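Local coordinates for glucuronoarabinoxylan endo-1,4-beta-xylanase (Clostridium papyrosolvens, PDB 4FMV), which probably cleaves beta-1,4 linkages within xylan chains as a glycoside hydrolase of family 30, this chain comprising the catalytic barrel and its side beta domain, at residues A175-Q180 and W229-Y234; I138-E143 and T151-Q156; L287-K292 and Y351-S356; E249-M254 and N310-A315; C26-D31 and W66-A71. One frame throughout, in Å; residues are numbered along the deposited sequence.

Contact 1 (A175-Q180 and W229-Y234); sequences APESFQ and WMTEKY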
# COMPACT_ATOMS: atom_id res chain seq x y z
N ALA A 175 7.14 -6.84 8.13
CA ALA A 175 8.46 -6.24 8.29
C ALA A 175 9.14 -6.13 6.94
O ALA A 175 8.73 -6.82 6.00
CB ALA A 175 9.29 -7.15 9.18
N PRO A 176 10.30 -5.46 6.89
CA PRO A 176 10.92 -4.39 7.69
C PRO A 176 10.43 -2.95 7.47
O PRO A 176 10.87 -2.10 8.22
CB PRO A 176 12.42 -4.57 7.39
CG PRO A 176 12.43 -4.98 5.99
CD PRO A 176 11.21 -5.89 5.81
N GLU A 177 9.69 -2.68 6.39
CA GLU A 177 9.33 -1.31 6.00
C GLU A 177 10.55 -0.40 5.83
O GLU A 177 10.60 0.70 6.38
CB GLU A 177 8.34 -0.68 6.98
CG GLU A 177 6.94 -1.37 7.01
CD GLU A 177 5.88 -0.41 7.51
OE1 GLU A 177 5.45 0.42 6.69
OE2 GLU A 177 5.51 -0.46 8.72
N SER A 178 11.54 -0.87 5.08
CA SER A 178 12.68 -0.04 4.70
C SER A 178 12.21 1.18 3.93
O SER A 178 11.29 1.09 3.11
CB SER A 178 13.66 -0.86 3.85
OG SER A 178 14.61 0.00 3.26
N PHE A 179 12.85 2.33 4.19
CA PHE A 179 12.39 3.58 3.60
C PHE A 179 12.45 3.57 2.08
O PHE A 179 11.67 4.24 1.43
CB PHE A 179 13.19 4.77 4.16
CG PHE A 179 14.59 4.91 3.59
CD1 PHE A 179 15.61 4.05 3.99
CD2 PHE A 179 14.89 5.92 2.70
CE1 PHE A 179 16.91 4.18 3.48
CE2 PHE A 179 16.19 6.07 2.18
CZ PHE A 179 17.21 5.20 2.57
N GLN A 180 13.52 2.97 1.54
CA GLN A 180 13.67 2.65 0.12
C GLN A 180 13.54 1.23 -0.48
O GLN A 180 14.13 0.98 -1.53
CB GLN A 180 14.63 3.58 -0.66
CG GLN A 180 16.04 3.55 -0.30
CD GLN A 180 16.88 4.45 -1.22
OE1 GLN A 180 17.82 3.99 -1.85
NE2 GLN A 180 16.53 5.74 -1.28
N TRP A 229 3.90 -5.73 0.09
CA TRP A 229 3.13 -4.51 -0.04
C TRP A 229 4.06 -3.31 -0.02
O TRP A 229 5.00 -3.27 0.77
CB TRP A 229 2.18 -4.30 1.14
CG TRP A 229 1.18 -5.35 1.44
CD1 TRP A 229 0.99 -6.55 0.79
CD2 TRP A 229 0.23 -5.30 2.50
NE1 TRP A 229 -0.03 -7.25 1.41
CE2 TRP A 229 -0.52 -6.49 2.45
CE3 TRP A 229 -0.06 -4.35 3.49
CZ2 TRP A 229 -1.54 -6.77 3.37
CZ3 TRP A 229 -1.07 -4.63 4.40
CH2 TRP A 229 -1.80 -5.82 4.32
N MET A 230 3.75 -2.31 -0.83
CA MET A 230 4.41 -1.02 -0.69
C MET A 230 3.52 -0.26 0.29
O MET A 230 2.37 0.08 -0.04
CB MET A 230 4.39 -0.33 -2.05
CG MET A 230 5.40 0.78 -2.21
SD MET A 230 5.21 2.13 -1.06
CE MET A 230 3.57 2.76 -1.49
N THR A 231 4.02 -0.05 1.50
CA THR A 231 3.19 0.47 2.60
C THR A 231 3.21 1.98 2.88
O THR A 231 2.44 2.45 3.73
CB THR A 231 3.55 -0.27 3.91
OG1 THR A 231 4.93 -0.04 4.23
CG2 THR A 231 3.30 -1.75 3.76
N GLU A 232 4.14 2.72 2.30
CA GLU A 232 4.08 4.18 2.39
C GLU A 232 4.73 4.88 1.21
O GLU A 232 5.90 4.61 0.90
CB GLU A 232 4.74 4.64 3.68
CG GLU A 232 4.43 6.10 4.08
CD GLU A 232 5.43 6.63 5.06
OE1 GLU A 232 5.60 6.01 6.12
OE2 GLU A 232 6.08 7.64 4.76
N LYS A 233 4.03 5.83 0.60
CA LYS A 233 4.64 6.77 -0.33
C LYS A 233 3.74 8.00 -0.37
O LYS A 233 2.51 7.89 -0.30
CB LYS A 233 4.80 6.12 -1.72
CG LYS A 233 5.49 7.00 -2.79
CD LYS A 233 6.89 7.47 -2.34
CE LYS A 233 7.61 8.27 -3.45
NZ LYS A 233 8.06 7.41 -4.60
N TYR A 234 4.31 9.18 -0.55
CA TYR A 234 3.49 10.33 -0.89
C TYR A 234 4.09 11.05 -2.09
O TYR A 234 5.26 10.80 -2.47
CB TYR A 234 3.32 11.29 0.30
CG TYR A 234 4.58 12.04 0.62
CD1 TYR A 234 4.87 13.25 -0.01
CD2 TYR A 234 5.51 11.53 1.53
CE1 TYR A 234 6.05 13.95 0.24
CE2 TYR A 234 6.68 12.25 1.81
CZ TYR A 234 6.94 13.44 1.16
OH TYR A 234 8.10 14.15 1.42

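Contact 2 (I138-E143 and T151-Q156); sequences ISVQNE and TWWTPQ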
# COMPACT_ATOMS: atom_id res chain seq x y z
N ILE A 138 0.44 -6.39 11.81
CA ILE A 138 1.11 -5.37 12.61
C ILE A 138 2.61 -5.39 12.30
O ILE A 138 3.18 -6.47 12.16
CB ILE A 138 0.83 -5.57 14.12
CG1 ILE A 138 1.24 -4.31 14.91
CG2 ILE A 138 1.50 -6.87 14.64
CD1 ILE A 138 0.58 -4.24 16.31
N SER A 139 3.20 -4.20 12.17
CA SER A 139 4.57 -4.03 11.71
C SER A 139 5.52 -3.88 12.89
O SER A 139 5.16 -3.29 13.90
CB SER A 139 4.68 -2.81 10.76
OG SER A 139 6.00 -2.61 10.25
N VAL A 140 6.72 -4.45 12.76
CA VAL A 140 7.73 -4.37 13.81
C VAL A 140 8.25 -2.93 13.92
O VAL A 140 8.37 -2.39 15.02
CB VAL A 140 8.93 -5.34 13.55
CG1 VAL A 140 10.04 -5.19 14.62
CG2 VAL A 140 8.44 -6.79 13.46
N GLN A 141 8.63 -2.33 12.80
CA GLN A 141 9.12 -0.96 12.84
C GLN A 141 8.90 -0.22 11.51
O GLN A 141 9.21 -0.77 10.44
CB GLN A 141 10.65 -0.99 13.16
CG GLN A 141 11.36 0.40 13.07
CD GLN A 141 10.96 1.37 14.18
OE1 GLN A 141 10.98 1.00 15.35
NE2 GLN A 141 10.61 2.63 13.81
N ASN A 142 8.50 1.04 11.58
CA ASN A 142 8.56 1.92 10.41
C ASN A 142 10.00 2.39 10.12
O ASN A 142 10.66 2.95 11.00
CB ASN A 142 7.72 3.17 10.66
CG ASN A 142 7.73 4.10 9.47
OD1 ASN A 142 7.15 3.78 8.43
ND2 ASN A 142 8.42 5.25 9.59
N GLU A 143 10.46 2.19 8.89
CA GLU A 143 11.77 2.69 8.44
C GLU A 143 12.88 2.56 9.47
O GLU A 143 13.48 3.56 9.88
CB GLU A 143 11.67 4.14 7.94
CG GLU A 143 10.63 4.27 6.81
CD GLU A 143 10.64 5.61 6.13
OE1 GLU A 143 11.46 6.46 6.49
OE2 GLU A 143 9.81 5.81 5.22
N THR A 151 13.26 5.31 16.11
CA THR A 151 14.04 4.15 16.56
C THR A 151 14.75 3.33 15.45
O THR A 151 14.09 2.81 14.54
CB THR A 151 13.10 3.26 17.42
OG1 THR A 151 12.60 4.05 18.51
CG2 THR A 151 13.80 2.03 17.97
N TRP A 152 16.08 3.23 15.52
CA TRP A 152 16.90 2.42 14.57
C TRP A 152 16.90 0.92 14.88
O TRP A 152 16.95 0.52 16.05
CB TRP A 152 18.38 2.84 14.66
CG TRP A 152 18.75 4.19 14.13
CD1 TRP A 152 18.97 5.34 14.86
CD2 TRP A 152 19.01 4.53 12.76
NE1 TRP A 152 19.33 6.37 14.02
CE2 TRP A 152 19.36 5.90 12.73
CE3 TRP A 152 18.98 3.81 11.55
CZ2 TRP A 152 19.67 6.57 11.54
CZ3 TRP A 152 19.28 4.48 10.37
CH2 TRP A 152 19.63 5.85 10.38
N TRP A 153 16.89 0.09 13.83
CA TRP A 153 17.20 -1.33 13.95
C TRP A 153 18.13 -1.70 12.82
O TRP A 153 17.83 -1.42 11.67
CB TRP A 153 15.95 -2.21 13.75
CG TRP A 153 14.78 -1.94 14.63
CD1 TRP A 153 14.11 -0.77 14.78
CD2 TRP A 153 14.10 -2.90 15.44
NE1 TRP A 153 13.06 -0.92 15.66
CE2 TRP A 153 13.02 -2.23 16.07
CE3 TRP A 153 14.29 -4.26 15.71
CZ2 TRP A 153 12.15 -2.87 16.95
CZ3 TRP A 153 13.42 -4.90 16.59
CH2 TRP A 153 12.36 -4.20 17.19
N THR A 154 19.26 -2.32 13.13
CA THR A 154 20.11 -2.88 12.09
C THR A 154 19.37 -4.06 11.47
O THR A 154 18.40 -4.58 12.05
CB THR A 154 21.42 -3.39 12.68
OG1 THR A 154 21.14 -4.47 13.59
CG2 THR A 154 22.15 -2.26 13.42
N PRO A 155 19.80 -4.48 10.27
CA PRO A 155 19.23 -5.71 9.72
C PRO A 155 19.34 -6.86 10.70
O PRO A 155 18.44 -7.70 10.76
CB PRO A 155 20.11 -5.96 8.49
CG PRO A 155 20.46 -4.56 8.03
CD PRO A 155 20.68 -3.79 9.31
N GLN A 156 20.43 -6.92 11.47
CA GLN A 156 20.61 -8.04 12.41
C GLN A 156 19.64 -7.92 13.58
O GLN A 156 19.08 -8.91 14.03
CB GLN A 156 22.08 -8.13 12.91
CG GLN A 156 22.31 -9.26 13.91
CD GLN A 156 22.20 -10.63 13.27
OE1 GLN A 156 22.74 -10.87 12.19
NE2 GLN A 156 21.49 -11.54 13.93

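Contact 3 (L287-K292 and Y351-S356); sequences LGQFAK and YVTDSS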
# COMPACT_ATOMS: atom_id res chain seq x y z
N LEU A 287 -5.11 7.29 -7.11
CA LEU A 287 -5.11 6.01 -6.40
C LEU A 287 -6.44 5.29 -6.58
O LEU A 287 -6.48 4.05 -6.69
CB LEU A 287 -4.76 6.18 -4.92
CG LEU A 287 -4.63 4.91 -4.07
CD1 LEU A 287 -3.48 4.05 -4.59
CD2 LEU A 287 -4.39 5.27 -2.61
N GLY A 288 -7.53 6.05 -6.63
CA GLY A 288 -8.86 5.47 -6.84
C GLY A 288 -9.06 4.76 -8.18
O GLY A 288 -9.90 3.85 -8.28
N GLN A 289 -8.34 5.19 -9.21
CA GLN A 289 -8.38 4.53 -10.52
C GLN A 289 -8.01 3.06 -10.37
O GLN A 289 -8.41 2.21 -11.20
CB GLN A 289 -7.38 5.19 -11.47
CG GLN A 289 -7.67 6.65 -11.81
CD GLN A 289 -8.80 6.83 -12.81
OE1 GLN A 289 -9.35 7.92 -12.93
NE2 GLN A 289 -9.14 5.77 -13.53
N PHE A 290 -7.22 2.78 -9.33
CA PHE A 290 -6.87 1.41 -8.93
C PHE A 290 -7.86 0.87 -7.91
O PHE A 290 -8.50 -0.17 -8.16
CB PHE A 290 -5.44 1.32 -8.39
CG PHE A 290 -4.37 1.59 -9.43
CD1 PHE A 290 -3.91 2.88 -9.67
CD2 PHE A 290 -3.84 0.55 -10.19
CE1 PHE A 290 -2.94 3.12 -10.64
CE2 PHE A 290 -2.86 0.78 -11.15
CZ PHE A 290 -2.41 2.07 -11.38
N ALA A 291 -7.94 1.54 -6.76
CA ALA A 291 -8.66 1.04 -5.57
C ALA A 291 -10.11 0.72 -5.81
O ALA A 291 -10.61 -0.29 -5.33
CB ALA A 291 -8.59 2.05 -4.45
N LYS A 292 -10.79 1.62 -6.50
CA LYS A 292 -12.23 1.49 -6.66
C LYS A 292 -12.56 0.25 -7.46
O LYS A 292 -13.47 -0.49 -7.11
CB LYS A 292 -12.82 2.71 -7.38
CG LYS A 292 -14.36 2.73 -7.48
CD LYS A 292 -15.05 2.68 -6.13
CE LYS A 292 -16.59 2.83 -6.24
NZ LYS A 292 -17.19 2.96 -4.86
N TYR A 351 -13.16 5.52 -16.78
CA TYR A 351 -13.11 6.57 -15.77
C TYR A 351 -11.74 7.18 -15.93
O TYR A 351 -10.75 6.43 -16.03
CB TYR A 351 -13.24 5.97 -14.37
CG TYR A 351 -14.55 5.23 -14.15
CD1 TYR A 351 -15.68 5.91 -13.72
CD2 TYR A 351 -14.65 3.87 -14.39
CE1 TYR A 351 -16.87 5.25 -13.52
CE2 TYR A 351 -15.85 3.20 -14.20
CZ TYR A 351 -16.96 3.90 -13.77
OH TYR A 351 -18.15 3.25 -13.55
N VAL A 352 -11.67 8.51 -15.95
CA VAL A 352 -10.40 9.16 -16.29
C VAL A 352 -10.00 10.21 -15.28
O VAL A 352 -10.84 10.97 -14.80
CB VAL A 352 -10.42 9.77 -17.72
CG1 VAL A 352 -11.45 10.86 -17.82
CG2 VAL A 352 -9.03 10.32 -18.12
N THR A 353 -8.71 10.26 -14.96
CA THR A 353 -8.15 11.34 -14.16
C THR A 353 -7.04 12.04 -14.96
O THR A 353 -6.12 11.39 -15.47
CB THR A 353 -7.60 10.83 -12.82
OG1 THR A 353 -8.67 10.31 -12.01
CG2 THR A 353 -6.90 11.96 -12.06
N ASP A 354 -7.16 13.35 -15.08
CA ASP A 354 -6.17 14.17 -15.76
C ASP A 354 -6.24 15.59 -15.17
O ASP A 354 -6.80 15.78 -14.08
CB ASP A 354 -6.31 14.13 -17.30
CG ASP A 354 -7.47 14.94 -17.82
OD1 ASP A 354 -8.31 15.37 -17.00
OD2 ASP A 354 -7.56 15.14 -19.05
N SER A 355 -5.61 16.57 -15.83
CA SER A 355 -5.59 17.93 -15.31
C SER A 355 -6.98 18.49 -14.97
O SER A 355 -7.11 19.25 -14.03
CB SER A 355 -4.85 18.89 -16.26
OG SER A 355 -5.58 19.12 -17.45
N SER A 356 -8.00 18.20 -15.79
CA SER A 356 -9.35 18.67 -15.49
C SER A 356 -10.32 17.65 -14.89
O SER A 356 -11.45 18.01 -14.52
CB SER A 356 -9.99 19.29 -16.74
OG SER A 356 -10.28 18.28 -17.69

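Contact 4 (E249-M254 and N310-A315); sequences EIHDSM and NVYVSA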
# COMPACT_ATOMS: atom_id res chain seq x y z
N GLU A 249 4.21 5.17 -10.98
CA GLU A 249 4.77 4.35 -9.90
C GLU A 249 3.83 3.24 -9.41
O GLU A 249 4.26 2.11 -9.11
CB GLU A 249 5.17 5.22 -8.71
CG GLU A 249 5.84 4.42 -7.61
CD GLU A 249 6.41 5.33 -6.56
OE1 GLU A 249 7.44 5.99 -6.83
OE2 GLU A 249 5.83 5.40 -5.48
N ILE A 250 2.53 3.52 -9.33
CA ILE A 250 1.62 2.45 -8.93
C ILE A 250 1.63 1.34 -9.99
O ILE A 250 1.68 0.16 -9.66
CB ILE A 250 0.18 2.95 -8.67
CG1 ILE A 250 0.19 4.04 -7.59
CG2 ILE A 250 -0.70 1.79 -8.23
CD1 ILE A 250 -1.16 4.80 -7.44
N HIS A 251 1.61 1.74 -11.25
CA HIS A 251 1.78 0.79 -12.35
C HIS A 251 3.04 -0.05 -12.16
O HIS A 251 3.00 -1.28 -12.26
CB HIS A 251 1.82 1.54 -13.69
CG HIS A 251 2.36 0.72 -14.83
ND1 HIS A 251 1.54 0.11 -15.75
CD2 HIS A 251 3.63 0.43 -15.20
CE1 HIS A 251 2.28 -0.53 -16.64
NE2 HIS A 251 3.55 -0.35 -16.33
N ASP A 252 4.16 0.61 -11.86
CA ASP A 252 5.45 -0.08 -11.73
C ASP A 252 5.43 -1.04 -10.52
O ASP A 252 5.98 -2.13 -10.57
CB ASP A 252 6.60 0.93 -11.60
CG ASP A 252 6.97 1.61 -12.94
OD1 ASP A 252 6.83 0.98 -14.00
OD2 ASP A 252 7.40 2.79 -12.93
N SER A 253 4.78 -0.63 -9.44
CA SER A 253 4.66 -1.49 -8.25
C SER A 253 3.86 -2.76 -8.57
O SER A 253 4.15 -3.82 -8.03
CB SER A 253 3.99 -0.75 -7.09
OG SER A 253 2.59 -0.65 -7.29
N MET A 254 2.86 -2.63 -9.44
CA MET A 254 2.04 -3.75 -9.87
C MET A 254 2.76 -4.64 -10.88
O MET A 254 2.72 -5.86 -10.77
CB MET A 254 0.72 -3.25 -10.49
CG MET A 254 -0.24 -2.61 -9.48
SD MET A 254 -0.92 -3.79 -8.29
CE MET A 254 -0.18 -3.30 -6.74
N ASN A 310 5.50 6.25 -23.79
CA ASN A 310 4.79 6.95 -22.72
C ASN A 310 3.39 6.39 -22.46
O ASN A 310 2.57 7.05 -21.84
CB ASN A 310 4.72 8.45 -23.02
CG ASN A 310 6.07 9.13 -22.96
OD1 ASN A 310 6.90 8.84 -22.09
ND2 ASN A 310 6.30 10.07 -23.88
N VAL A 311 3.15 5.15 -22.86
CA VAL A 311 1.90 4.48 -22.53
C VAL A 311 2.21 3.26 -21.68
O VAL A 311 3.05 2.44 -22.03
CB VAL A 311 1.13 4.06 -23.78
CG1 VAL A 311 -0.14 3.26 -23.41
CG2 VAL A 311 0.82 5.31 -24.65
N TYR A 312 1.54 3.17 -20.54
CA TYR A 312 1.79 2.09 -19.58
C TYR A 312 0.47 1.42 -19.26
O TYR A 312 -0.50 2.09 -18.93
CB TYR A 312 2.44 2.68 -18.33
CG TYR A 312 3.73 3.39 -18.67
CD1 TYR A 312 4.91 2.67 -18.88
CD2 TYR A 312 3.77 4.78 -18.84
CE1 TYR A 312 6.08 3.29 -19.22
CE2 TYR A 312 4.94 5.42 -19.17
CZ TYR A 312 6.10 4.67 -19.36
OH TYR A 312 7.27 5.29 -19.71
N VAL A 313 0.42 0.10 -19.36
CA VAL A 313 -0.85 -0.60 -19.20
C VAL A 313 -0.73 -1.81 -18.29
O VAL A 313 0.23 -2.57 -18.39
CB VAL A 313 -1.42 -1.05 -20.59
CG1 VAL A 313 -2.69 -1.89 -20.41
CG2 VAL A 313 -1.71 0.17 -21.47
N SER A 314 -1.69 -1.98 -17.39
CA SER A 314 -1.79 -3.21 -16.62
C SER A 314 -3.23 -3.68 -16.66
O SER A 314 -4.09 -2.92 -17.07
CB SER A 314 -1.31 -3.02 -15.17
OG SER A 314 -1.94 -1.92 -14.52
N ALA A 315 -3.49 -4.92 -16.25
CA ALA A 315 -4.84 -5.48 -16.33
C ALA A 315 -5.10 -6.46 -15.18
O ALA A 315 -4.17 -7.04 -14.64
CB ALA A 315 -5.05 -6.15 -17.69
O HOH W 1 -1.30 0.50 -15.17

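Contact 5 (C26-D31 and W66-A71); sequences CGTISD and WSPELA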
# COMPACT_ATOMS: atom_id res chain seq x y z
N CYS A 26 -3.45 11.80 11.99
CA CYS A 26 -4.65 12.51 11.51
C CYS A 26 -5.69 12.73 12.60
O CYS A 26 -6.82 13.17 12.32
CB CYS A 26 -5.26 11.78 10.30
SG CYS A 26 -4.09 11.73 8.93
N GLY A 27 -5.34 12.39 13.83
CA GLY A 27 -6.31 12.40 14.91
C GLY A 27 -7.48 11.49 14.54
O GLY A 27 -7.28 10.40 13.98
N THR A 28 -8.69 11.96 14.85
CA THR A 28 -9.90 11.25 14.47
C THR A 28 -10.42 11.82 13.17
O THR A 28 -10.89 12.97 13.13
CB THR A 28 -10.94 11.40 15.58
OG1 THR A 28 -10.36 10.94 16.80
CG2 THR A 28 -12.23 10.59 15.27
N ILE A 29 -10.35 11.02 12.10
CA ILE A 29 -10.78 11.47 10.78
C ILE A 29 -12.33 11.48 10.71
O ILE A 29 -12.99 10.61 11.31
CB ILE A 29 -10.17 10.60 9.69
CG1 ILE A 29 -8.62 10.69 9.75
CG2 ILE A 29 -10.67 11.01 8.34
CD1 ILE A 29 -7.85 9.95 8.61
N SER A 30 -12.90 12.47 10.01
CA SER A 30 -14.36 12.60 9.93
C SER A 30 -15.02 11.48 9.12
O SER A 30 -14.38 10.85 8.27
CB SER A 30 -14.74 13.95 9.32
OG SER A 30 -14.37 13.99 7.94
N ASP A 31 -16.30 11.23 9.37
CA ASP A 31 -17.03 10.32 8.50
C ASP A 31 -16.94 10.82 7.06
O ASP A 31 -16.82 10.04 6.14
CB ASP A 31 -18.50 10.20 8.90
CG ASP A 31 -18.76 9.04 9.84
OD1 ASP A 31 -18.19 7.94 9.64
OD2 ASP A 31 -19.53 9.24 10.79
N TRP A 66 -5.04 5.43 22.22
CA TRP A 66 -5.22 4.61 21.02
C TRP A 66 -6.62 4.71 20.40
O TRP A 66 -6.91 4.11 19.36
CB TRP A 66 -4.90 3.16 21.38
CG TRP A 66 -3.44 2.93 21.65
CD1 TRP A 66 -2.42 3.82 21.46
CD2 TRP A 66 -2.83 1.72 22.12
NE1 TRP A 66 -1.21 3.24 21.79
CE2 TRP A 66 -1.44 1.95 22.21
CE3 TRP A 66 -3.32 0.47 22.49
CZ2 TRP A 66 -0.54 0.98 22.64
CZ3 TRP A 66 -2.43 -0.50 22.92
CH2 TRP A 66 -1.05 -0.24 23.00
N SER A 67 -7.51 5.47 21.06
CA SER A 67 -8.88 5.60 20.60
C SER A 67 -9.07 6.33 19.25
O SER A 67 -10.01 6.00 18.52
CB SER A 67 -9.80 6.21 21.68
OG SER A 67 -9.35 7.49 22.05
N PRO A 68 -8.26 7.36 18.96
CA PRO A 68 -8.43 8.00 17.65
C PRO A 68 -8.21 7.02 16.49
O PRO A 68 -8.96 7.03 15.53
CB PRO A 68 -7.34 9.09 17.66
CG PRO A 68 -7.18 9.45 19.12
CD PRO A 68 -7.30 8.09 19.81
N GLU A 69 -7.19 6.17 16.58
CA GLU A 69 -6.91 5.25 15.51
C GLU A 69 -7.92 4.09 15.51
O GLU A 69 -8.25 3.57 14.45
CB GLU A 69 -5.47 4.75 15.57
CG GLU A 69 -4.40 5.80 15.19
CD GLU A 69 -4.32 6.02 13.69
OE1 GLU A 69 -3.20 6.33 13.20
OE2 GLU A 69 -5.36 5.91 13.02
N LEU A 70 -8.40 3.70 16.68
CA LEU A 70 -9.55 2.78 16.72
C LEU A 70 -10.75 3.34 15.92
O LEU A 70 -11.39 2.61 15.16
CB LEU A 70 -9.97 2.45 18.17
CG LEU A 70 -11.31 1.70 18.29
CD1 LEU A 70 -11.20 0.31 17.69
CD2 LEU A 70 -11.80 1.62 19.73
N ALA A 71 -11.07 4.62 16.09
CA ALA A 71 -12.19 5.20 15.39
C ALA A 71 -11.95 5.18 13.87
O ALA A 71 -12.86 4.89 13.08
CB ALA A 71 -12.48 6.63 15.89

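Contact 1 (A175-Q180 and W229-Y234)
E177 reaches across to T231, and the contact comes down to a carboxylate oxygen meeting a threonine hydroxyl. T231 OG1 donates to E177 OE1 at 2.6 Å, a short bond that arrives on the anti side of the carboxylate and about 30° out of its plane. The two side chains meet roughly at right angles. E177 runs nearly straight beyond CG (chi2 -156°), which carries its acid group well past the backbone, while the first torsion of T231 (61°) sets the hydroxyl between N and the carbonyl carbon, facing the glutamate. The CA atoms of E177 and T231 stay 7.2 Å apart, so the long E177 side chain spans the gap to the threonine hydroxyl. Strands 172-178 and 227-232 belong to the parallel (beta/alpha)8 barrel but are not neighbours in it: strand 201-205 runs between them, and the bond spans it on the barrel interior. The buried carboxylate has further partners: OE1 also takes H205 NE2 and a salt bridge from R47, while OE2 receives the hydroxyls of S86 and S139. So many donors around one acid would probably stabilise its negative charge and fix its rotation. Just before it, the peptide bond between A175 and P176 is cis, and E177 itself has a positive phi, so the backbone bends sharply here.

Contact 2 (I138-E143 and T151-Q156)
Q141 and W153 share the polar link: W153 NE1 donates to Q141 OE1 at 2.8 Å, with the N-H angle bent to 145° and the oxygen somewhat off the indole plane. The other end of the amide turns back to its own segment, Q141 NE2 giving a nearly straight bond to N142 O and another to W88 O, so both ends of the glutamine are tied down. A bend at chi2 (70°) folds the chain to present OE1 to the indole. This loop follows strand 137-139, the fourth of the (beta/alpha)8 barrel, and W153 precedes helix 155-164, which T154 N-caps. Apolar contact supplies the rest. V140 CG1 sits over one face of the six-membered ring of W153 in a CH-pi contact, 4.0 Å from its centroid, and comes nearest at CH2, 3.6 Å away. Q141 CB lies over the ring too. T151 puts its carbonyl O 3.5 Å from Q141 CD, while its hydroxyl bonds to Q95 and N89.

Contact 3 (L287-K292 and Y351-S356)
The flat amide of Q289 lies between two residues of strand 351-353, its oxygen turned to T353 and its nitrogen to Y351. T353 OG1 donates to Q289 OE1 at 2.6 Å, in the carbonyl plane and on a lone pair. At the other end Q289 NE2 donates to the backbone Y351 O at 3.0 Å; the acceptor is slightly tilted from the amide plane, but the N-H comes in well above the plane of the Y351 carbonyl. The ring of Y351 leads away from the helix and stacks with F293. This is the seam of a family 30 enzyme: helix 282-291, the last of the barrel, lies against the side beta domain, to which strand 347-353 belongs. Helix and strand run nearly antiparallel, 154° between their directions, with axes 9.2 Å apart, a gap that the long Q289 side chain spans. Q289 leaves the helix with CG beside its backbone N and then bends at chi2 (-76°), bringing the amide round to the strand, between Y351 O and the T353 hydroxyl. T353 OG1 is gripped twice, giving to the amide and receiving from M359 N, which would fix its rotation. Helix and sheet meet again where Q289 O accepts from T383 OG1, on the neighbouring strand 380-387. Q289 OE1 also lies 3.2 Å from T353 N, at an angle too poor to count as a bond.

Contact 4 (E249-M254 and N310-A315)
H251 lies across Y312, its imidazole swung out from the helix with CG opposite the backbone N (chi1 164°), which brings the ring to the strand, one face under Y312 CB and its rim by V313. Y312 CB sits over the centre of that imidazole face in a CH-pi contact, 3.7 Å from the ring centroid. The first torsion of Y312 then leads its phenol away from the helix, and what the two rings share is an edge-to-face pairing: the edge of Y312 points toward the face of H251, with centroids 5.6 Å apart and planes at 62°. K248, just before the segment in the same helix, makes a cation-pi contact with the Y312 ring. The tip of the imidazole rests on the strand backbone, H251 CE1 being 3.4 Å from V313 N. On the edge of the ring a water joins the two sides, 2.9 Å from H251 ND1 and 2.6 Å from S314 OG. The S314 hydroxyl is also bonded to Y316 OH. Helix and strand cross at 48° with their axes 9.0 Å apart. The arrangement is that of a barrel helix, 240-255, laid on the strand 311-318 of the side beta domain that accompanies the (beta/alpha)8 barrel in family 30 enzymes.

Contact 5 (C26-D31 and W66-A71)
The chi1 of T28 (-55°) splits its two branches between neighbours on the helix: the hydroxyl swings beside the backbone N and over P68, while the methyl, opposite that N, points on to A71. T28 OG1 comes 3.6 Å from both CA and CB of P68, a van der Waals touch of oxygen on carbon, with the side chains crossing at about a right angle. One turn further along, T28 CG2 meets A71 CB at 4.0 Å. G27, with a positive phi (57°), turns the backbone here, and G27 O lies 3.9 Å from P68 CB. The contact joins a loop to the start of a helix at the C-terminal end of the barrel strands. Residues 26-31 are the loop after the first strand of the (beta/alpha)8 barrel, ending at the S30 N-cap of helix 31-40, and P68 and A71 lie in the first turn and a half of helix 67-78. These van der Waals touches lie at the protein surface, and firmer bonds next to them come from N72, the residue after A71: its ND2 donates to G27 O and its OD1 accepts from I29 N. E69, buried, ties the helix to the ends of the first two barrel strands, with OE1 taking R49 N and OE2 bound to S23 OG and to N72 ND2.

In the fold
Along the chain the order is contact 5, contact 2, contact 1, then contacts 4 and 3, whose segments alternate. Contacts 1 and 2 lie together in the barrel, centres 11 Å apart, on strands 172-178 and 137-139, which pair with each other; F179 CB packs on E143 CD. From contact 1 a salt bridge of K233 to E249 leads to contact 4. Contacts 3 and 4, 13 Å apart, pack I250 against L287 and F290, so two adjacent barrel helices both lie against the side beta domain. Thus contacts 1 and 2 sit at the barrel strands, and contacts 3 and 4 at the seam between barrel and side domain, on one side of the chain's centre. Contact 5, at the surface about 22 Å from contact 1 between centres, touches none of them.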